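Long-range contacts in SusD superfamily protein (Parabacteroides distasonis, PDB 3OTN), which is a putative outer-membrane protein of the SusD family, probably involved in binding nutrients, likely carbohydrates: residues 66-71 with 450-455; 359-364 with 416-421. One frame throughout, in Å; residues are numbered along the deposited sequence.

Contact 1 of 2, residues 66-71 with 450-455; sequences DFQDLL and TNWGKV. With EDO (1,2-ethanediol), chain L.
Gln68 and Leu70, from the Schellman motif that ends helix 64-68, meet Trp452, Lys454 and Val455 around a type I beta turn from Thr450 to Gly453 on the protein surface. Leu70 leaves the helix with positive phi, and Leu70 N and Leu71 N bond back to Phe67 O and Asp66 O. With CG anti to the backbone N (chi1 -165°) and an extended chain beyond it, Gln68 reaches across to the indole of Trp452. Its NE2 lies 2.9 Å above the Trp452 ring plane, displaced toward the rim, and the amide is tilted 57° to the ring. Gln68 NE2 and Trp452 NE1 come within 3.1 Å, but both are donors, so this is a contact over a face and not a hydrogen bond. Behind the amide, Gln68 CG makes a CH-pi contact with the five-membered ring, while Asn451 CB backs the opposite face. The polar link between the segments is a water that donates to Gln68 O (2.7 Å) and also hydrogen-bonds Thr450 OG1. That hydroxyl oxygen accepts from Trp452 N in an ST turn, and more weakly from Lys454 N, so the bridging water is tied to the turn itself. Lys454, bent at chi2, runs its aliphatic chain along the helix end: CG lies 3.4 Å from Gln68 O, and CE is beside Asp69 O. Its NZ stays 5.2 Å from Asp69 OD1, close enough perhaps for a weak attraction, though too far for a salt bridge. Leu70 slides past Lys454 in the opposite direction and also packs on Met51 and Tyr456. Its CD2 rests 3.8 Å from Lys454 CB, and the same methyl presses against Val455 O at 3.2 Å.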
ATOM      1  N   ASP A  66     -12.712   9.208  14.795  1.00 28.08           N
ATOM      2  CA  ASP A  66     -11.762   8.617  15.779  1.00 26.48           C
ATOM      3  C   ASP A  66     -10.292   9.026  15.451  1.00 26.99           C
ATOM      4  O   ASP A  66      -9.507   9.370  16.334  1.00 25.74           O
ATOM      5  CB  ASP A  66     -11.799   7.083  15.760  1.00 29.73           C
ATOM      6  CG  ASP A  66     -12.884   6.468  16.623  1.00 31.79           C
ATOM      7  OD1 ASP A  66     -13.818   7.161  17.063  1.00 30.95           O
ATOM      8  OD2 ASP A  66     -12.796   5.231  16.802  1.00 35.82           O
ATOM      9  N   PHE A  67      -9.955   8.951  14.173  1.00 23.93           N
ATOM     10  CA  PHE A  67      -8.606   9.215  13.675  1.00 26.70           C
ATOM     11  C   PHE A  67      -8.315  10.719  13.757  1.00 29.63           C
ATOM     12  O   PHE A  67      -7.277  11.107  14.276  1.00 26.61           O
ATOM     13  CB  PHE A  67      -8.425   8.674  12.251  1.00 26.29           C
ATOM     14  CG  PHE A  67      -8.695   7.186  12.136  1.00 24.78           C
ATOM     15  CD1 PHE A  67      -9.978   6.731  11.953  1.00 23.89           C
ATOM     16  CD2 PHE A  67      -7.682   6.257  12.279  1.00 31.63           C
ATOM     17  CE1 PHE A  67     -10.275   5.382  11.880  1.00 27.63           C
ATOM     18  CE2 PHE A  67      -7.966   4.881  12.221  1.00 25.97           C
ATOM     19  CZ  PHE A  67      -9.275   4.456  11.999  1.00 24.79           C
ATOM     20  N   GLN A  68      -9.243  11.553  13.285  1.00 32.36           N
ATOM     21  CA  GLN A  68      -9.098  13.028  13.448  1.00 34.42           C
ATOM     22  C   GLN A  68      -8.951  13.501  14.891  1.00 33.42           C
ATOM     23  O   GLN A  68      -8.212  14.448  15.174  1.00 33.29           O
ATOM     24  CB  GLN A  68     -10.280  13.779  12.819  1.00 34.82           C
ATOM     25  CG  GLN A  68     -10.018  15.261  12.623  1.00 42.71           C
ATOM     26  CD  GLN A  68     -11.102  15.932  11.800  1.00 46.87           C
ATOM     27  OE1 GLN A  68     -12.280  15.761  12.075  1.00 42.21           O
ATOM     28  NE2 GLN A  68     -10.701  16.698  10.781  1.00 46.16           N
ATOM     29  N   ASP A  69      -9.680  12.859  15.794  1.00 31.98           N
ATOM     30  CA  ASP A  69      -9.708  13.278  17.186  1.00 33.87           C
ATOM     31  C   ASP A  69      -8.592  12.683  18.034  1.00 34.17           C
ATOM     32  O   ASP A  69      -8.496  12.994  19.230  1.00 34.13           O
ATOM     33  CB  ASP A  69     -11.065  12.934  17.808  1.00 35.27           C
ATOM     34  CG  ASP A  69     -12.203  13.776  17.241  1.00 40.18           C
ATOM     35  OD1 ASP A  69     -11.930  14.812  16.600  1.00 43.80           O
ATOM     36  OD2 ASP A  69     -13.364  13.390  17.449  1.00 41.36           O
ATOM     37  N   LEU A  70      -7.757  11.834  17.436  1.00 30.15           N
ATOM     38  CA  LEU A  70      -6.785  11.056  18.200  1.00 30.75           C
ATOM     39  C   LEU A  70      -7.479  10.283  19.334  1.00 31.21           C
ATOM     40  O   LEU A  70      -7.057  10.332  20.495  1.00 34.92           O
ATOM     41  CB  LEU A  70      -5.643  11.950  18.691  1.00 30.78           C
ATOM     42  CG  LEU A  70      -4.325  11.838  17.920  1.00 37.50           C
ATOM     43  CD1 LEU A  70      -4.468  12.052  16.445  1.00 37.37           C
ATOM     44  CD2 LEU A  70      -3.331  12.829  18.530  1.00 36.89           C
ATOM     45  N   LEU A  71      -8.574   9.611  18.982  1.00 27.87           N
ATOM     46  CA  LEU A  71      -9.324   8.741  19.885  1.00 28.95           C
ATOM     47  C   LEU A  71      -9.490   7.328  19.325  1.00 25.38           C
ATOM     48  O   LEU A  71     -10.395   6.617  19.715  1.00 26.93           O
ATOM     49  CB  LEU A  71     -10.720   9.316  20.133  1.00 31.49           C
ATOM     50  CG  LEU A  71     -10.787  10.689  20.783  1.00 35.68           C
ATOM     51  CD1 LEU A  71     -12.263  11.039  21.007  1.00 38.47           C
ATOM     52  CD2 LEU A  71      -9.992  10.680  22.090  1.00 30.45           C
ATOM     53  N   THR A 450      -1.573  18.437  14.191  1.00 38.62           N
ATOM     54  CA  THR A 450      -2.313  18.265  12.940  1.00 37.37           C
ATOM     55  C   THR A 450      -3.049  19.551  12.633  1.00 38.04           C
ATOM     56  O   THR A 450      -3.110  20.453  13.481  1.00 37.98           O
ATOM     57  CB  THR A 450      -3.350  17.138  13.010  1.00 33.82           C
ATOM     58  OG1 THR A 450      -4.350  17.483  13.975  1.00 33.16           O
ATOM     59  CG2 THR A 450      -2.705  15.828  13.385  1.00 33.88           C
ATOM     60  N   ASN A 451      -3.628  19.605  11.424  1.00 38.84           N
ATOM     61  CA  ASN A 451      -4.527  20.712  11.001  1.00 38.85           C
ATOM     62  C   ASN A 451      -5.637  21.014  12.011  1.00 38.80           C
ATOM     63  O   ASN A 451      -6.086  22.155  12.106  1.00 37.11           O
ATOM     64  CB  ASN A 451      -5.182  20.411   9.632  1.00 38.05           C
ATOM     65  CG  ASN A 451      -4.168  20.318   8.499  1.00 39.39           C
ATOM     66  OD1 ASN A 451      -3.087  20.858   8.613  1.00 30.20           O
ATOM     67  ND2 ASN A 451      -4.524  19.628   7.397  1.00 25.46           N
ATOM     68  N   TRP A 452      -6.034  20.003  12.787  1.00 38.34           N
ATOM     69  CA  TRP A 452      -7.160  20.102  13.738  1.00 42.11           C
ATOM     70  C   TRP A 452      -6.743  20.253  15.230  1.00 41.53           C
ATOM     71  O   TRP A 452      -7.555  20.015  16.130  1.00 42.04           O
ATOM     72  CB  TRP A 452      -8.103  18.896  13.471  1.00 41.41           C
ATOM     73  CG  TRP A 452      -8.465  18.862  11.982  1.00 46.92           C
ATOM     74  CD1 TRP A 452      -9.438  19.613  11.348  1.00 51.15           C
ATOM     75  CD2 TRP A 452      -7.783  18.126  10.932  1.00 44.89           C
ATOM     76  NE1 TRP A 452      -9.417  19.365   9.986  1.00 46.17           N
ATOM     77  CE2 TRP A 452      -8.412  18.468   9.703  1.00 46.61           C
ATOM     78  CE3 TRP A 452      -6.713  17.210  10.917  1.00 38.96           C
ATOM     79  CZ2 TRP A 452      -8.012  17.910   8.464  1.00 40.44           C
ATOM     80  CZ3 TRP A 452      -6.308  16.653   9.674  1.00 37.46           C
ATOM     81  CH2 TRP A 452      -6.969  17.011   8.472  1.00 35.23           C
ATOM     82  N   GLY A 453      -5.492  20.660  15.484  1.00 38.84           N
ATOM     83  CA  GLY A 453      -4.983  20.890  16.858  1.00 37.19           C
ATOM     84  C   GLY A 453      -4.487  19.698  17.692  1.00 36.91           C
ATOM     85  O   GLY A 453      -4.129  19.864  18.870  1.00 35.06           O
ATOM     86  N   LYS A 454      -4.439  18.500  17.116  1.00 33.97           N
ATOM     87  CA  LYS A 454      -4.068  17.285  17.889  1.00 33.31           C
ATOM     88  C   LYS A 454      -2.577  17.015  17.779  1.00 31.82           C
ATOM     89  O   LYS A 454      -2.000  17.224  16.713  1.00 32.70           O
ATOM     90  CB  LYS A 454      -4.865  16.071  17.390  1.00 28.17           C
ATOM     91  CG  LYS A 454      -6.387  16.289  17.405  1.00 36.00           C
ATOM     92  CD  LYS A 454      -6.927  16.570  18.814  1.00 40.02           C
ATOM     93  CE  LYS A 454      -8.444  16.745  18.778  1.00 54.32           C
ATOM     94  NZ  LYS A 454      -8.961  17.475  19.976  1.00 58.38           N
ATOM     95  N   VAL A 455      -1.973  16.507  18.855  1.00 29.46           N
ATOM     96  CA  VAL A 455      -0.528  16.287  18.890  1.00 30.29           C
ATOM     97  C   VAL A 455      -0.212  14.795  18.949  1.00 26.78           C
ATOM     98  O   VAL A 455      -0.716  14.080  19.819  1.00 28.54           O
ATOM     99  CB  VAL A 455       0.141  17.059  20.074  1.00 34.00           C
ATOM    100  CG1 VAL A 455       1.633  16.756  20.118  1.00 30.02           C
ATOM    101  CG2 VAL A 455      -0.101  18.593  19.940  1.00 32.90           C
TER
HETATM  102  C1  EDO L 613      -5.446   6.731  21.642  1.00 33.57           C
HETATM  103  O1  EDO L 613      -6.149   7.040  20.444  1.00 28.50           O
HETATM  104  C2  EDO L 613      -5.927   7.658  22.734  1.00 36.98           C
HETATM  105  O2  EDO L 613      -5.426   8.948  22.409  1.00 35.36           O
HETATM  106  O   HOH W   1      -5.965  15.385  14.065  1.00 35.97           O

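Contact 2 of 2, residues 359-364 with 416-421; sequences RYTDVL and FDLCYE. With EDO (1,2-ethanediol), chain S.
Arg359 grips Glu421 side-on with two nitrogens, one to each carboxylate oxygen. Arg359 NE donates to Glu421 OE1 at 2.8 Å in a nearly straight bond (173°), and Arg359 NH2 donates to Glu421 OE2, also at 2.8 Å, on its syn lone pair. Guanidinium and carboxylate are close to coplanar, 25° apart, so the pair of bonds fixes the rotation of both groups. Arg359 reaches this place from a chi1 of 68°, which puts CG between the backbone N and the carbonyl carbon, with the chain extended from there to NE. A water in the guanidinium plane accepts from Arg359 NH2 (2.9 Å) and donates to Asp417 OD2 (2.7 Å), joining two opposite charges that do not touch directly. The network spreads further: Glu421 OE2 also pairs with Lys338, Arg359 NH1 with Glu248, and Asp417 with Arg301 and Arg392. Replacing Arg359 by a methionine would probably leave the buried Glu421 with Lys338 but without its two-nitrogen partner, its carboxylate freer to turn. Leu418 CD2 lies over one face of the guanidinium, 3.6 Å from Arg359 NH2. Its other methyl, CD1, packs across Asp362, 3.9 Å from Asp362 OD1, a carboxylate held by salt bridges to Lys423 and Arg414. Thr361 turns CG2 to Asp417 OD2 at 3.3 Å, while its OG1 bonds Glu248 and Arg392. Together these contacts pin the start of helix 360-375 to the C-terminal part of helix 403-418: a buried salt-bridge network that ties Arg359, at the N-cap position, to the type II beta turn from Leu418 to Glu421, within the RagB/SusD region.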
ATOM      1  N   ARG A 359       4.652  -0.743  -7.425  1.00 19.10           N
ATOM      2  CA  ARG A 359       4.884  -0.296  -8.788  1.00 19.28           C
ATOM      3  C   ARG A 359       6.307   0.265  -8.906  1.00 17.27           C
ATOM      4  O   ARG A 359       6.961   0.546  -7.927  1.00 17.77           O
ATOM      5  CB  ARG A 359       3.831   0.709  -9.243  1.00 19.23           C
ATOM      6  CG  ARG A 359       3.848   2.081  -8.566  1.00 19.46           C
ATOM      7  CD  ARG A 359       2.729   2.883  -9.146  1.00 20.41           C
ATOM      8  NE  ARG A 359       2.535   4.234  -8.582  1.00 18.94           N
ATOM      9  CZ  ARG A 359       2.853   5.384  -9.181  1.00 17.63           C
ATOM     10  NH1 ARG A 359       3.466   5.397 -10.365  1.00 22.44           N
ATOM     11  NH2 ARG A 359       2.520   6.558  -8.606  1.00 17.84           N
ATOM     12  N   TYR A 360       6.796   0.351 -10.122  1.00 17.35           N
ATOM     13  CA  TYR A 360       8.189   0.722 -10.381  1.00 19.28           C
ATOM     14  C   TYR A 360       8.603   2.067  -9.822  1.00 20.57           C
ATOM     15  O   TYR A 360       9.740   2.205  -9.321  1.00 22.10           O
ATOM     16  CB  TYR A 360       8.419   0.684 -11.885  1.00 21.08           C
ATOM     17  CG  TYR A 360       9.842   0.706 -12.379  1.00 18.41           C
ATOM     18  CD1 TYR A 360      10.797  -0.144 -11.856  1.00 21.11           C
ATOM     19  CD2 TYR A 360      10.183   1.488 -13.467  1.00 20.46           C
ATOM     20  CE1 TYR A 360      12.069  -0.169 -12.376  1.00 21.28           C
ATOM     21  CE2 TYR A 360      11.449   1.471 -13.995  1.00 24.77           C
ATOM     22  CZ  TYR A 360      12.382   0.644 -13.452  1.00 24.81           C
ATOM     23  OH  TYR A 360      13.635   0.640 -13.963  1.00 27.12           O
ATOM     24  N   THR A 361       7.716   3.060  -9.865  1.00 19.11           N
ATOM     25  CA  THR A 361       8.078   4.389  -9.279  1.00 20.80           C
ATOM     26  C   THR A 361       8.508   4.294  -7.807  1.00 20.14           C
ATOM     27  O   THR A 361       9.518   4.887  -7.411  1.00 20.12           O
ATOM     28  CB  THR A 361       6.982   5.458  -9.457  1.00 18.62           C
ATOM     29  OG1 THR A 361       6.797   5.723 -10.846  1.00 18.90           O
ATOM     30  CG2 THR A 361       7.359   6.788  -8.742  1.00 16.43           C
ATOM     31  N   ASP A 362       7.769   3.510  -7.024  1.00 21.47           N
ATOM     32  CA  ASP A 362       8.062   3.252  -5.610  1.00 22.66           C
ATOM     33  C   ASP A 362       9.430   2.585  -5.483  1.00 21.46           C
ATOM     34  O   ASP A 362      10.249   3.001  -4.681  1.00 19.68           O
ATOM     35  CB  ASP A 362       6.973   2.328  -5.048  1.00 24.02           C
ATOM     36  CG  ASP A 362       6.999   2.159  -3.516  1.00 31.15           C
ATOM     37  OD1 ASP A 362       7.849   2.732  -2.766  1.00 26.17           O
ATOM     38  OD2 ASP A 362       6.085   1.416  -3.058  1.00 36.13           O
ATOM     39  N   VAL A 363       9.697   1.608  -6.338  1.00 21.65           N
ATOM     40  CA  VAL A 363      10.963   0.881  -6.274  1.00 20.94           C
ATOM     41  C   VAL A 363      12.139   1.825  -6.590  1.00 19.87           C
ATOM     42  O   VAL A 363      13.152   1.758  -5.918  1.00 22.70           O
ATOM     43  CB  VAL A 363      10.993  -0.348  -7.167  1.00 20.96           C
ATOM     44  CG1 VAL A 363      12.404  -0.997  -7.141  1.00 21.67           C
ATOM     45  CG2 VAL A 363       9.934  -1.354  -6.721  1.00 18.54           C
ATOM     46  N   LEU A 364      12.005   2.664  -7.614  1.00 18.62           N
ATOM     47  CA  LEU A 364      13.028   3.667  -7.940  1.00 18.66           C
ATOM     48  C   LEU A 364      13.327   4.621  -6.750  1.00 18.44           C
ATOM     49  O   LEU A 364      14.494   4.873  -6.400  1.00 19.44           O
ATOM     50  CB  LEU A 364      12.599   4.494  -9.149  1.00 20.41           C
ATOM     51  CG  LEU A 364      12.417   3.796 -10.507  1.00 22.90           C
ATOM     52  CD1 LEU A 364      12.249   4.810 -11.635  1.00 16.22           C
ATOM     53  CD2 LEU A 364      13.593   2.875 -10.776  1.00 17.11           C
ATOM     54  N   PHE A 416       4.566  13.307  -3.018  1.00 21.27           N
ATOM     55  CA  PHE A 416       3.885  13.900  -4.152  1.00 20.36           C
ATOM     56  C   PHE A 416       3.460  12.899  -5.214  1.00 20.48           C
ATOM     57  O   PHE A 416       2.368  13.059  -5.780  1.00 20.71           O
ATOM     58  CB  PHE A 416       4.692  15.018  -4.774  1.00 22.29           C
ATOM     59  CG  PHE A 416       4.955  16.204  -3.825  1.00 22.52           C
ATOM     60  CD1 PHE A 416       3.926  16.765  -3.054  1.00 23.97           C
ATOM     61  CD2 PHE A 416       6.205  16.769  -3.755  1.00 23.02           C
ATOM     62  CE1 PHE A 416       4.185  17.862  -2.205  1.00 26.13           C
ATOM     63  CE2 PHE A 416       6.469  17.866  -2.914  1.00 21.39           C
ATOM     64  CZ  PHE A 416       5.448  18.405  -2.149  1.00 19.81           C
ATOM     65  N   ASP A 417       4.311  11.924  -5.513  1.00 20.65           N
ATOM     66  CA  ASP A 417       4.053  10.963  -6.586  1.00 20.39           C
ATOM     67  C   ASP A 417       3.243   9.758  -6.132  1.00 22.41           C
ATOM     68  O   ASP A 417       2.413   9.239  -6.898  1.00 18.98           O
ATOM     69  CB  ASP A 417       5.357  10.474  -7.237  1.00 19.04           C
ATOM     70  CG  ASP A 417       5.278  10.451  -8.747  1.00 22.77           C
ATOM     71  OD1 ASP A 417       5.026  11.546  -9.286  1.00 23.81           O
ATOM     72  OD2 ASP A 417       5.436   9.367  -9.379  1.00 26.19           O
ATOM     73  N   LEU A 418       3.494   9.304  -4.903  1.00 20.03           N
ATOM     74  CA  LEU A 418       2.800   8.133  -4.365  1.00 19.36           C
ATOM     75  C   LEU A 418       1.615   8.428  -3.422  1.00 18.06           C
ATOM     76  O   LEU A 418       1.139   7.535  -2.722  1.00 20.63           O
ATOM     77  CB  LEU A 418       3.815   7.220  -3.668  1.00 19.55           C
ATOM     78  CG  LEU A 418       5.097   6.950  -4.486  1.00 23.56           C
ATOM     79  CD1 LEU A 418       6.065   6.105  -3.661  1.00 16.46           C
ATOM     80  CD2 LEU A 418       4.733   6.250  -5.801  1.00 20.71           C
ATOM     81  N   CYS A 419       1.128   9.663  -3.384  1.00 18.38           N
ATOM     82  CA  CYS A 419       0.063   9.990  -2.451  1.00 18.18           C
ATOM     83  C   CYS A 419      -1.183   9.132  -2.648  1.00 17.27           C
ATOM     84  O   CYS A 419      -1.574   8.863  -3.778  1.00 17.93           O
ATOM     85  CB  CYS A 419      -0.338  11.464  -2.554  1.00 18.62           C
ATOM     86  SG  CYS A 419      -0.735  12.055  -4.248  1.00 22.11           S
ATOM     87  N   TYR A 420      -1.795   8.755  -1.522  1.00 17.79           N
ATOM     88  CA  TYR A 420      -3.046   8.029  -1.460  1.00 17.10           C
ATOM     89  C   TYR A 420      -2.949   6.618  -2.001  1.00 18.95           C
ATOM     90  O   TYR A 420      -3.973   6.042  -2.377  1.00 18.79           O
ATOM     91  CB  TYR A 420      -4.189   8.833  -2.109  1.00 18.79           C
ATOM     92  CG  TYR A 420      -4.219  10.264  -1.541  1.00 12.77           C
ATOM     93  CD1 TYR A 420      -4.433  10.477  -0.184  1.00 20.34           C
ATOM     94  CD2 TYR A 420      -3.975  11.361  -2.340  1.00 17.97           C
ATOM     95  CE1 TYR A 420      -4.427  11.763   0.357  1.00 19.83           C
ATOM     96  CE2 TYR A 420      -3.954  12.664  -1.802  1.00 21.13           C
ATOM     97  CZ  TYR A 420      -4.182  12.844  -0.450  1.00 18.41           C
ATOM     98  OH  TYR A 420      -4.186  14.110   0.119  1.00 23.23           O
ATOM     99  N   GLU A 421      -1.724   6.076  -2.026  1.00 18.08           N
ATOM    100  CA  GLU A 421      -1.439   4.695  -2.482  1.00 18.59           C
ATOM    101  C   GLU A 421      -1.018   3.779  -1.340  1.00 18.80           C
ATOM    102  O   GLU A 421      -0.421   2.721  -1.574  1.00 17.84           O
ATOM    103  CB  GLU A 421      -0.324   4.716  -3.548  1.00 18.30           C
ATOM    104  CG  GLU A 421      -0.679   5.372  -4.859  1.00 21.90           C
ATOM    105  CD  GLU A 421       0.509   5.402  -5.876  1.00 21.82           C
ATOM    106  OE1 GLU A 421       1.163   4.373  -6.090  1.00 27.36           O
ATOM    107  OE2 GLU A 421       0.773   6.472  -6.447  1.00 23.16           O
TER
HETATM  108  C1  EDO S 632      16.500   4.196 -14.346  1.00 49.94           C
HETATM  109  O1  EDO S 632      17.285   5.371 -14.579  1.00 49.23           O
HETATM  110  C2  EDO S 632      15.027   4.509 -14.575  1.00 48.29           C
HETATM  111  O2  EDO S 632      14.366   3.338 -15.073  1.00 57.68           O
HETATM  112  O   HOH W   2       3.184   8.508 -10.674  1.00 23.90           O

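How the contacts relate
The two contacts have their centres about 26 Å apart and do not touch. Contact 1 is at the surface, joining a helix end from the N-terminal part of the chain to a loop near the C-terminus. Contact 2 is deep inside, its centre about 10 Å from that of the chain, and joins the ends of two helices of the RagB/SusD region; in sequence it is nested within the loop that contact 1 closes. No helix is common to both. Their chemistry follows their place: at the surface, an amide over an indole, aliphatic packing and one water bridge; in the interior, charges paired in a network of salt bridges, with leucine methyls alongside.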